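Local coordinates for protein galactonate dehydratase (Zobellia galactanivorans, PDB 5OLC) that belongs to the enolase superfamily, joining an N-terminal domain of the mandelate racemase/muconate lactonizing enzyme type to a C-terminal barrel-like domain, at residues P16-H21 against T36-I41; W53-G58 against W306-A311; A97-L102 against C255-Y260. All blocks are in the same frame, centred on the assembly; numbering follows the deposited sequence.

In the fold
The three contacts follow the enolase-superfamily architecture from the edge of the N-terminal domain to its seams with the barrel domain. Interaction 1 is partly buried and pairs two strands of the antiparallel sheet by backbone hydrogen bonds, with polar residues at one end. Interaction 2 is more deeply buried: the next strand of that sheet sends a carboxylate to the start of helix 309-321. I39 and I41 of interaction 1 pack on E55, T308 and W53 of this contact. Interaction 3, with its centre about 16 Å from that of interaction 2, is also buried between the domains, but joins loops through an aromatic face and a water, and forms salt bridges with a second subunit.

Interaction 1: P16-H21 against T36-I41; sequences PYVISH and TRKICI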
# COMPACT_ATOMS: atom_id res chain seq x y z
N PRO A 16 36.84 31.50 -5.07
CA PRO A 16 35.65 31.60 -5.92
C PRO A 16 35.63 32.86 -6.80
O PRO A 16 36.01 33.92 -6.35
CB PRO A 16 34.50 31.56 -4.91
CG PRO A 16 35.08 32.12 -3.64
CD PRO A 16 36.57 31.94 -3.68
N TYR A 17 35.22 32.72 -8.06
CA TYR A 17 35.16 33.83 -9.00
C TYR A 17 33.82 33.86 -9.68
O TYR A 17 33.42 32.86 -10.28
CB TYR A 17 36.25 33.75 -10.08
CG TYR A 17 37.66 33.60 -9.55
CD1 TYR A 17 38.35 34.68 -9.00
CD2 TYR A 17 38.35 32.39 -9.66
CE1 TYR A 17 39.65 34.55 -8.53
CE2 TYR A 17 39.66 32.25 -9.19
CZ TYR A 17 40.31 33.34 -8.62
OH TYR A 17 41.59 33.22 -8.14
N VAL A 18 33.12 35.01 -9.58
CA VAL A 18 31.83 35.26 -10.22
C VAL A 18 32.15 35.96 -11.53
O VAL A 18 32.73 37.05 -11.52
CB VAL A 18 30.86 36.11 -9.37
CG1 VAL A 18 29.58 36.39 -10.14
CG2 VAL A 18 30.55 35.43 -8.05
N ILE A 19 31.82 35.32 -12.65
CA ILE A 19 32.12 35.89 -13.96
C ILE A 19 30.82 36.28 -14.66
O ILE A 19 29.87 35.49 -14.67
CB ILE A 19 33.09 35.00 -14.80
CG1 ILE A 19 32.59 33.52 -14.91
CG2 ILE A 19 34.50 35.06 -14.20
CD1 ILE A 19 33.22 32.66 -16.04
N SER A 20 30.75 37.52 -15.17
CA SER A 20 29.57 38.09 -15.81
C SER A 20 29.76 38.46 -17.30
O SER A 20 30.85 38.87 -17.68
CB SER A 20 29.10 39.31 -15.02
OG SER A 20 27.81 39.73 -15.45
N HIS A 21 28.69 38.34 -18.12
CA HIS A 21 28.68 38.69 -19.56
C HIS A 21 27.25 38.83 -20.12
O HIS A 21 26.45 37.91 -19.95
CB HIS A 21 29.56 37.72 -20.39
CG HIS A 21 28.99 37.27 -21.70
ND1 HIS A 21 29.01 38.09 -22.82
CD2 HIS A 21 28.45 36.08 -22.03
CE1 HIS A 21 28.45 37.37 -23.79
NE2 HIS A 21 28.11 36.16 -23.36
N THR A 36 22.23 39.26 -18.90
CA THR A 36 23.52 38.78 -18.37
C THR A 36 23.49 37.28 -18.01
O THR A 36 22.43 36.75 -17.63
CB THR A 36 23.98 39.62 -17.14
OG1 THR A 36 22.98 39.60 -16.11
CG2 THR A 36 24.31 41.06 -17.49
N ARG A 37 24.65 36.61 -18.15
CA ARG A 37 24.93 35.23 -17.75
C ARG A 37 25.96 35.39 -16.64
O ARG A 37 27.09 35.81 -16.92
CB ARG A 37 25.54 34.37 -18.89
CG ARG A 37 24.72 34.18 -20.17
CD ARG A 37 23.59 33.17 -20.05
NE ARG A 37 24.03 31.77 -20.18
CZ ARG A 37 24.11 31.11 -21.33
NH1 ARG A 37 23.83 31.72 -22.48
NH2 ARG A 37 24.49 29.84 -21.34
N LYS A 38 25.55 35.16 -15.39
CA LYS A 38 26.44 35.26 -14.23
C LYS A 38 26.65 33.85 -13.67
O LYS A 38 25.71 33.23 -13.16
CB LYS A 38 25.83 36.18 -13.16
CG LYS A 38 26.57 37.49 -12.95
CD LYS A 38 25.82 38.45 -12.01
CE LYS A 38 24.88 39.40 -12.72
NZ LYS A 38 25.61 40.49 -13.42
N ILE A 39 27.88 33.31 -13.83
CA ILE A 39 28.21 31.99 -13.31
C ILE A 39 29.37 32.11 -12.31
O ILE A 39 30.21 32.99 -12.46
CB ILE A 39 28.41 30.86 -14.40
CG1 ILE A 39 29.86 30.62 -14.74
CG2 ILE A 39 27.58 31.05 -15.70
CD1 ILE A 39 30.23 29.42 -14.32
N CYS A 40 29.38 31.26 -11.28
CA CYS A 40 30.44 31.21 -10.27
C CYS A 40 31.31 29.98 -10.56
O CYS A 40 30.79 28.94 -10.96
CB CYS A 40 29.85 31.16 -8.87
SG CYS A 40 31.08 30.95 -7.55
N ILE A 41 32.64 30.11 -10.39
CA ILE A 41 33.69 29.11 -10.65
C ILE A 41 34.66 29.11 -9.43
O ILE A 41 34.81 30.15 -8.80
CB ILE A 41 34.45 29.59 -11.94
CG1 ILE A 41 33.56 29.57 -13.22
CG2 ILE A 41 35.74 28.87 -12.19
CD1 ILE A 41 33.35 28.29 -13.95
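Y17 and I41, like I19 and I39, form antiparallel hydrogen-bonded pairs, and V18 faces C40 between them as a non-hydrogen-bonded pair. The short strand axes approach to 4.6 Å at 159°, a departure from exact antiparallelism that reflects the twist of the sheet. I19 N donates to I39 O over 2.8 Å, almost straight at 170°, and I39 N returns the bond to I19 O at 3.1 Å.

I19 and I39 lie side by side on one face, CG1 against CG1 at 4.0 Å. A chi1 of 53° sets I19 CG1 between its own N and carbonyl carbon, and from there CD1 reaches I41 CG1 obliquely at 4.2 Å. On this face R37 leads its guanidinium away from strand 16-21, to a salt bridge with D339 and a cation-pi contact with W306. The other face carries V18, whose CG2 lies 4.4 Å from C40 CB, and a polar pair in which K38, bent at its last two torsions, curls back so that NZ donates to S20 OG at 3.1 Å.

Helix 60-70 covers the V18 side, while helix 344-349 packs on I19, H21 and R37; strand 51-56 continues the sheet beside 36-46, its W53 touching I41 and its E55 both I39 and I41.

Interaction 2: W53-G58 against W306-A311; sequences WGEGYG and WGTWIA
E55 extends from strand 51-56, in the sheet of the N-terminal domain, to the start of helix 309-321 of the C-terminal barrel domain, bridging the two domains; there its carboxylate meets three donors of the segment 306-311. With CG anti to the backbone N (chi1 -168°) and the chain straight beyond it, both oxygens arrive at the helix end. OE2 uses its syn lone pair to accept from T308 N at 2.8 Å, a fairly straight bond of 162°. OE1 takes T308 OG1 at 2.6 Å and A311 N at 2.9 Å, the two donors coming from opposite faces of the carboxylate plane. T308 is the N-cap, and the OG1 that donates to E55 also accepts from I310 N.

Beside these bonds the packing is apolar and close. I310 lies obliquely against W53, its CD1 3.7 Å from W53 CB, while its CG2 rests on the backbone of W53 and G54.

At the other end, the partly exposed Y57 and W306 make a sparser contact. Here the tyrosine ring presents its edge: CE1 lies 3.6 Å from W306 O, near the ring plane, and 3.9 Å from W306 CB. H304 adds an edge-to-face neighbour to Y57.

A buried carboxylate that accepts bonds at the N-terminus of a helix ties sheet to helix directionally, and the partial positive character of that helix end probably makes the setting electrostatically favourable.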
# COMPACT_ATOMS: atom_id res chain seq x y z
N TRP A 53 40.09 23.16 -10.91
CA TRP A 53 38.98 24.04 -11.31
C TRP A 53 37.59 23.38 -11.11
O TRP A 53 37.38 22.22 -11.49
CB TRP A 53 39.18 24.57 -12.75
CG TRP A 53 40.19 25.67 -12.87
CD1 TRP A 53 41.44 25.58 -13.41
CD2 TRP A 53 40.05 27.02 -12.40
NE1 TRP A 53 42.08 26.80 -13.33
CE2 TRP A 53 41.25 27.70 -12.70
CE3 TRP A 53 39.00 27.74 -11.80
CZ2 TRP A 53 41.44 29.06 -12.42
CZ3 TRP A 53 39.20 29.07 -11.50
CH2 TRP A 53 40.40 29.72 -11.82
N GLY A 54 36.68 24.12 -10.50
CA GLY A 54 35.33 23.68 -10.21
C GLY A 54 34.28 24.68 -10.61
O GLY A 54 34.61 25.81 -10.97
N GLU A 55 33.02 24.28 -10.55
CA GLU A 55 31.89 25.11 -10.94
C GLU A 55 30.63 24.71 -10.16
O GLU A 55 30.40 23.53 -9.88
CB GLU A 55 31.64 24.93 -12.46
CG GLU A 55 30.68 25.90 -13.11
CD GLU A 55 30.71 25.83 -14.63
OE1 GLU A 55 31.68 25.28 -15.18
OE2 GLU A 55 29.74 26.30 -15.26
N GLY A 56 29.85 25.72 -9.80
CA GLY A 56 28.56 25.60 -9.13
C GLY A 56 27.45 26.07 -10.06
O GLY A 56 27.68 27.00 -10.84
N TYR A 57 26.28 25.41 -10.02
CA TYR A 57 25.15 25.78 -10.89
C TYR A 57 24.04 26.46 -10.10
O TYR A 57 23.56 25.89 -9.10
CB TYR A 57 24.63 24.57 -11.69
CG TYR A 57 23.45 24.89 -12.59
CD1 TYR A 57 23.65 25.38 -13.88
CD2 TYR A 57 22.14 24.66 -12.17
CE1 TYR A 57 22.57 25.66 -14.72
CE2 TYR A 57 21.05 24.94 -13.00
CZ TYR A 57 21.27 25.44 -14.28
OH TYR A 57 20.19 25.71 -15.10
N GLY A 58 23.65 27.65 -10.56
CA GLY A 58 22.60 28.46 -9.95
C GLY A 58 22.93 29.93 -9.87
O GLY A 58 23.62 30.44 -10.76
N TRP A 306 24.80 22.99 -18.10
CA TRP A 306 24.53 24.33 -18.60
C TRP A 306 25.46 25.38 -17.97
O TRP A 306 24.99 26.31 -17.29
CB TRP A 306 23.04 24.69 -18.42
CG TRP A 306 22.49 25.67 -19.42
CD1 TRP A 306 22.29 25.46 -20.76
CD2 TRP A 306 21.99 26.99 -19.14
NE1 TRP A 306 21.73 26.58 -21.34
CE2 TRP A 306 21.54 27.54 -20.37
CE3 TRP A 306 21.91 27.79 -17.98
CZ2 TRP A 306 21.00 28.83 -20.47
CZ3 TRP A 306 21.37 29.07 -18.08
CH2 TRP A 306 20.92 29.58 -19.30
N GLY A 307 26.75 25.23 -18.23
CA GLY A 307 27.78 26.13 -17.72
C GLY A 307 28.97 26.29 -18.63
O GLY A 307 28.82 26.34 -19.86
N THR A 308 30.18 26.38 -18.03
CA THR A 308 31.43 26.51 -18.79
C THR A 308 31.98 25.10 -19.07
O THR A 308 31.30 24.12 -18.78
CB THR A 308 32.46 27.40 -18.07
OG1 THR A 308 33.03 26.69 -16.97
CG2 THR A 308 31.90 28.73 -17.61
N TRP A 309 33.20 25.00 -19.62
CA TRP A 309 33.78 23.69 -19.88
C TRP A 309 34.21 23.00 -18.60
O TRP A 309 34.44 21.80 -18.66
CB TRP A 309 34.90 23.74 -20.91
CG TRP A 309 34.45 24.15 -22.27
CD1 TRP A 309 34.50 25.41 -22.79
CD2 TRP A 309 33.87 23.31 -23.28
NE1 TRP A 309 33.98 25.41 -24.07
CE2 TRP A 309 33.58 24.14 -24.39
CE3 TRP A 309 33.60 21.94 -23.37
CZ2 TRP A 309 33.02 23.64 -25.58
CZ3 TRP A 309 33.04 21.45 -24.55
CH2 TRP A 309 32.76 22.29 -25.63
N ILE A 310 34.28 23.72 -17.43
CA ILE A 310 34.58 23.05 -16.15
C ILE A 310 33.44 22.07 -15.88
O ILE A 310 33.71 20.91 -15.59
CB ILE A 310 34.83 24.00 -14.94
CG1 ILE A 310 36.06 24.88 -15.18
CG2 ILE A 310 35.03 23.17 -13.68
CD1 ILE A 310 36.15 26.07 -14.35
N ALA A 311 32.17 22.54 -16.05
CA ALA A 311 30.91 21.81 -15.94
C ALA A 311 30.79 20.74 -17.02
O ALA A 311 30.46 19.59 -16.69
CB ALA A 311 29.75 22.76 -16.07

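Interaction 3: A97-L102 against C255-Y260; sequences ARSGVL and CEYLKY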
# COMPACT_ATOMS: atom_id res chain seq x y z
N ALA A 97 20.74 23.29 4.40
CA ALA A 97 20.91 23.02 2.97
C ALA A 97 19.85 22.05 2.43
O ALA A 97 18.72 22.50 2.21
CB ALA A 97 22.32 22.53 2.67
N ARG A 98 20.20 20.74 2.21
CA ARG A 98 19.31 19.70 1.66
C ARG A 98 19.13 19.84 0.14
O ARG A 98 19.20 18.85 -0.59
CB ARG A 98 17.95 19.62 2.38
CG ARG A 98 18.02 19.28 3.86
CD ARG A 98 16.66 18.97 4.45
NE ARG A 98 15.97 17.87 3.76
CZ ARG A 98 14.98 17.16 4.28
NH1 ARG A 98 14.43 16.17 3.58
NH2 ARG A 98 14.55 17.40 5.51
N SER A 99 18.90 21.08 -0.32
CA SER A 99 18.75 21.44 -1.72
C SER A 99 19.37 22.82 -1.99
O SER A 99 19.94 23.46 -1.09
CB SER A 99 17.27 21.42 -2.13
OG SER A 99 16.89 20.19 -2.71
N GLY A 100 19.28 23.23 -3.25
CA GLY A 100 19.70 24.52 -3.76
C GLY A 100 21.15 24.95 -3.66
O GLY A 100 22.07 24.19 -3.99
N VAL A 101 21.32 26.22 -3.26
CA VAL A 101 22.53 27.04 -3.15
C VAL A 101 23.69 26.35 -2.42
O VAL A 101 24.72 26.17 -3.08
CB VAL A 101 22.19 28.44 -2.56
CG1 VAL A 101 23.44 29.17 -2.05
CG2 VAL A 101 21.45 29.29 -3.59
N LEU A 102 23.58 25.96 -1.12
CA LEU A 102 24.73 25.31 -0.43
C LEU A 102 25.16 23.98 -1.10
O LEU A 102 26.34 23.63 -0.98
CB LEU A 102 24.53 25.13 1.07
CG LEU A 102 24.71 26.39 1.93
CD1 LEU A 102 24.21 26.16 3.33
CD2 LEU A 102 26.14 26.85 2.00
N CYS A 255 16.25 19.99 -10.91
CA CYS A 255 15.97 20.58 -9.61
C CYS A 255 16.03 19.58 -8.43
O CYS A 255 15.64 19.93 -7.31
CB CYS A 255 14.64 21.32 -9.66
SG CYS A 255 14.40 22.29 -11.17
N GLU A 256 16.54 18.35 -8.67
CA GLU A 256 16.70 17.34 -7.62
C GLU A 256 18.14 17.32 -7.09
O GLU A 256 19.09 17.39 -7.87
CB GLU A 256 16.23 15.96 -8.07
CG GLU A 256 14.73 15.75 -7.96
CD GLU A 256 14.14 15.69 -6.56
OE1 GLU A 256 14.88 15.42 -5.60
OE2 GLU A 256 12.91 15.91 -6.44
N TYR A 257 18.28 17.31 -5.76
CA TYR A 257 19.56 17.39 -5.07
C TYR A 257 19.76 16.22 -4.10
O TYR A 257 18.84 15.83 -3.38
CB TYR A 257 19.64 18.73 -4.30
CG TYR A 257 19.56 19.97 -5.16
CD1 TYR A 257 18.33 20.48 -5.57
CD2 TYR A 257 20.71 20.66 -5.54
CE1 TYR A 257 18.25 21.61 -6.39
CE2 TYR A 257 20.64 21.80 -6.34
CZ TYR A 257 19.41 22.27 -6.76
OH TYR A 257 19.34 23.41 -7.54
N LEU A 258 20.99 15.69 -4.09
CA LEU A 258 21.49 14.59 -3.25
C LEU A 258 20.90 13.21 -3.59
O LEU A 258 19.93 13.09 -4.36
CB LEU A 258 21.34 14.87 -1.73
CG LEU A 258 21.97 16.16 -1.19
CD1 LEU A 258 21.78 16.24 0.32
CD2 LEU A 258 23.46 16.25 -1.51
N LYS A 259 21.52 12.17 -3.01
CA LYS A 259 21.11 10.77 -3.14
C LYS A 259 19.69 10.60 -2.58
O LYS A 259 18.87 9.87 -3.15
CB LYS A 259 22.12 9.83 -2.43
CG LYS A 259 22.38 10.12 -0.93
CD LYS A 259 23.28 9.09 -0.25
CE LYS A 259 24.71 9.54 -0.09
NZ LYS A 259 24.83 10.61 0.94
N TYR A 260 19.38 11.34 -1.48
CA TYR A 260 18.09 11.29 -0.79
C TYR A 260 16.98 11.84 -1.64
O TYR A 260 15.87 11.30 -1.63
CB TYR A 260 18.18 12.00 0.55
CG TYR A 260 19.34 11.56 1.40
CD1 TYR A 260 19.26 10.42 2.19
CD2 TYR A 260 20.51 12.31 1.45
CE1 TYR A 260 20.31 10.03 3.01
CE2 TYR A 260 21.58 11.92 2.26
CZ TYR A 260 21.48 10.77 3.03
OH TYR A 260 22.52 10.36 3.83
O HOH W 1 15.63 17.78 -3.77
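G100 and Y257 meet through a CH-pi contact between two loop-to-helix junctions of the enolase-superfamily fold: the loop entering helix 101-120, in the N-terminal domain, and the loop that follows strand 250-252 of the barrel and leads into helix 258-267.

The aromatic interaction is the broadest part. G100 CA lies 4.0 Å from the centroid of the Y257 ring and 23° off its normal. On the same approach G100 N stands 3.4 Å above the ring plane, over its centre, so the turn just before helix 101-120 passes over this face with G100 N nearest the ring plane, the S99 carbonyl pointing away from the ring. Y257 CG stands anti to its carbonyl carbon (chi1 -61°), which swings the ring beneath this turn.

Van der Waals contacts continue beside the ring: S99 CB sits 3.7 Å from Y257 CD1. Farther on, R98 O lies 3.8 Å from L258 CD1, and L258 also packs on W86 and Y90 of helix 82-93.

Charged interactions lead to another subunit. R98 turns away from the tyrosine, and its guanidinium forms salt bridges with E234 and E256 of the second subunit; reciprocally, E256 OE2 binds R98 of that subunit while also bonding to Y236 of its own chain.

Solvent makes the polar link between the segments. One water is 2.9 Å from S99 OG, donates to E256 OE1 at 3.1 Å, and accepts a weak bond from Y257 N at 3.3 Å.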